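Local coordinates for protein 1d10 (Caenorhabditis elegans, PDB 1T9F) that is of unknown function but folds as a beta-trefoil of MIR repeats, like its SDF2-type relatives, and is made with a signal sequence, so probably enters the secretory pathway, at residues F56-L59 against N60-C63. Sequence-based numbering, arbitrary orientation.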
ATOM      1  N   PHE A  56      -3.267   9.825  -2.766  1.00 18.79           N
ATOM      2  CA  PHE A  56      -2.732  11.181  -2.867  1.00 17.95           C
ATOM      3  C   PHE A  56      -1.834  11.292  -4.095  1.00 22.55           C
ATOM      4  O   PHE A  56      -1.274  10.295  -4.551  1.00 16.92           O
ATOM      5  CB  PHE A  56      -1.879  11.520  -1.640  1.00 18.01           C
ATOM      6  CG  PHE A  56      -2.636  12.198  -0.533  1.00 19.86           C
ATOM      7  CD1 PHE A  56      -3.654  11.541   0.139  1.00 17.42           C
ATOM      8  CD2 PHE A  56      -2.319  13.500  -0.161  1.00 28.23           C
ATOM      9  CE1 PHE A  56      -4.349  12.168   1.174  1.00 22.82           C
ATOM     10  CE2 PHE A  56      -3.011  14.141   0.876  1.00 28.46           C
ATOM     11  CZ  PHE A  56      -4.025  13.470   1.541  1.00 23.30           C
ATOM     12  N   PRO A  57      -1.681  12.508  -4.648  1.00 25.91           N
ATOM     13  CA  PRO A  57      -0.807  12.640  -5.820  1.00 24.76           C
ATOM     14  C   PRO A  57       0.615  12.416  -5.319  1.00 19.25           C
ATOM     15  O   PRO A  57       0.850  12.448  -4.108  1.00 20.25           O
ATOM     16  CB  PRO A  57      -1.056  14.077  -6.277  1.00 25.61           C
ATOM     17  CG  PRO A  57      -1.363  14.790  -4.984  1.00 25.49           C
ATOM     18  CD  PRO A  57      -2.273  13.808  -4.276  1.00 23.57           C
ATOM     19  N   ALA A  58       1.553  12.172  -6.231  1.00 16.75           N
ATOM     20  CA  ALA A  58       2.945  11.938  -5.851  1.00 23.14           C
ATOM     21  C   ALA A  58       3.488  13.120  -5.048  1.00 21.34           C
ATOM     22  O   ALA A  58       2.940  14.220  -5.118  1.00 19.00           O
ATOM     23  CB  ALA A  58       3.791  11.711  -7.098  1.00 19.46           C
ATOM     24  N   LEU A  59       4.560  12.891  -4.292  1.00 19.96           N
ATOM     25  CA  LEU A  59       5.148  13.949  -3.464  1.00 28.31           C
ATOM     26  C   LEU A  59       5.337  15.272  -4.192  1.00 32.85           C
ATOM     27  O   LEU A  59       4.984  16.331  -3.669  1.00 35.59           O
ATOM     28  CB  LEU A  59       6.498  13.516  -2.887  1.00 23.94           C
ATOM     29  CG  LEU A  59       7.187  14.605  -2.047  1.00 28.15           C
ATOM     30  CD1 LEU A  59       6.369  14.877  -0.795  1.00 34.86           C
ATOM     31  CD2 LEU A  59       8.593  14.169  -1.669  1.00 37.55           C
ATOM     32  N   ASN A  60       5.890  15.226  -5.397  1.00 29.54           N
ATOM     33  CA  ASN A  60       6.117  16.466  -6.136  1.00 40.63           C
ATOM     34  C   ASN A  60       5.114  16.714  -7.259  1.00 42.82           C
ATOM     35  O   ASN A  60       5.433  17.341  -8.270  1.00 39.17           O
ATOM     36  CB  ASN A  60       7.548  16.487  -6.679  1.00 47.65           C
ATOM     37  CG  ASN A  60       8.587  16.472  -5.566  1.00 54.90           C
ATOM     38  OD1 ASN A  60       8.573  17.330  -4.676  1.00 51.31           O
ATOM     39  ND2 ASN A  60       9.488  15.495  -5.606  1.00 46.54           N
ATOM     40  N   ALA A  61       3.893  16.228  -7.061  1.00 33.86           N
ATOM     41  CA  ALA A  61       2.829  16.398  -8.035  1.00 33.05           C
ATOM     42  C   ALA A  61       1.613  16.989  -7.341  1.00 29.84           C
ATOM     43  O   ALA A  61       1.633  17.248  -6.141  1.00 30.27           O
ATOM     44  CB  ALA A  61       2.469  15.056  -8.659  1.00 23.84           C
ATOM     45  N   LYS A  62       0.552  17.192  -8.110  1.00 32.52           N
ATOM     46  CA  LYS A  62      -0.691  17.735  -7.589  1.00 37.41           C
ATOM     47  C   LYS A  62      -1.830  17.168  -8.430  1.00 34.14           C
ATOM     48  O   LYS A  62      -1.632  16.798  -9.585  1.00 34.73           O
ATOM     49  CB  LYS A  62      -0.674  19.263  -7.679  1.00 42.02           C
ATOM     50  CG  LYS A  62      -0.412  19.780  -9.084  1.00 54.63           C
ATOM     51  CD  LYS A  62      -0.247  21.295  -9.110  1.00 61.26           C
ATOM     52  CE  LYS A  62       0.160  21.771 -10.498  1.00 58.14           C
ATOM     53  NZ  LYS A  62       0.439  23.234 -10.522  1.00 60.61           N
ATOM     54  N   CYS A  63      -3.019  17.093  -7.851  1.00 26.46           N
ATOM     55  CA  CYS A  63      -4.158  16.560  -8.577  1.00 28.66           C
ATOM     56  C   CYS A  63      -5.444  17.157  -8.042  1.00 28.44           C
ATOM     57  O   CYS A  63      -5.451  17.823  -7.012  1.00 38.48           O
ATOM     58  CB  CYS A  63      -4.220  15.048  -8.407  1.00 35.74           C
ATOM     59  SG  CYS A  63      -4.808  14.590  -6.745  1.00 39.46           S
TER
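Ala-58 and Ala-61 close a type I beta turn as the chain leaves strand 53-57, a strand of the six-stranded barrel of this MIR beta-trefoil. The type follows from the backbone torsions of Leu-59 (phi and psi both -47°) and Asn-60, the closure from one backbone hydrogen bond, Ala-61 N to Ala-58 O at 3.0 Å, with an N-H...O angle of 155°. The turn also brings the two methyls together, Ala-58 CB lying 3.9 Å from Ala-61 CB.

Tight packing is found beyond the turn, where Cys-63 SG sits over one face of the Pro-57 ring while the Lys-62 backbone runs along its CB edge. Pro-57 CD touches Cys-63 SG at 3.6 Å, and Pro-57 CB comes within 3.8 Å of Lys-62 C. The sulfur gets there because chi1 of Cys-63 (74°) sets SG between its own N and carbonyl carbon. Joined to Cys-9 by a disulfide, that sulfur ties the loop to the segment preceding strand 12-17, whose Tyr-10 packs on both Pro-57 and Cys-63.

The solvent side is looser. Lys-62 runs outward, its nearest approach being Lys-62 CB to Pro-57 CG, 5.3 Å, with every torsion beyond chi1 close to extended. At the turn's corners Leu-59 and Asn-60 lie side by side; Leu-59 still leans on Thr-113 and Arg-76, and its N makes a hydrogen bond to Asp-116 OD1, whereas exposed Asn-60 merely brushes its neighbour, OD1 of Asn-60 lying at van der Waals distance, 4.0 Å, from Leu-59 CG.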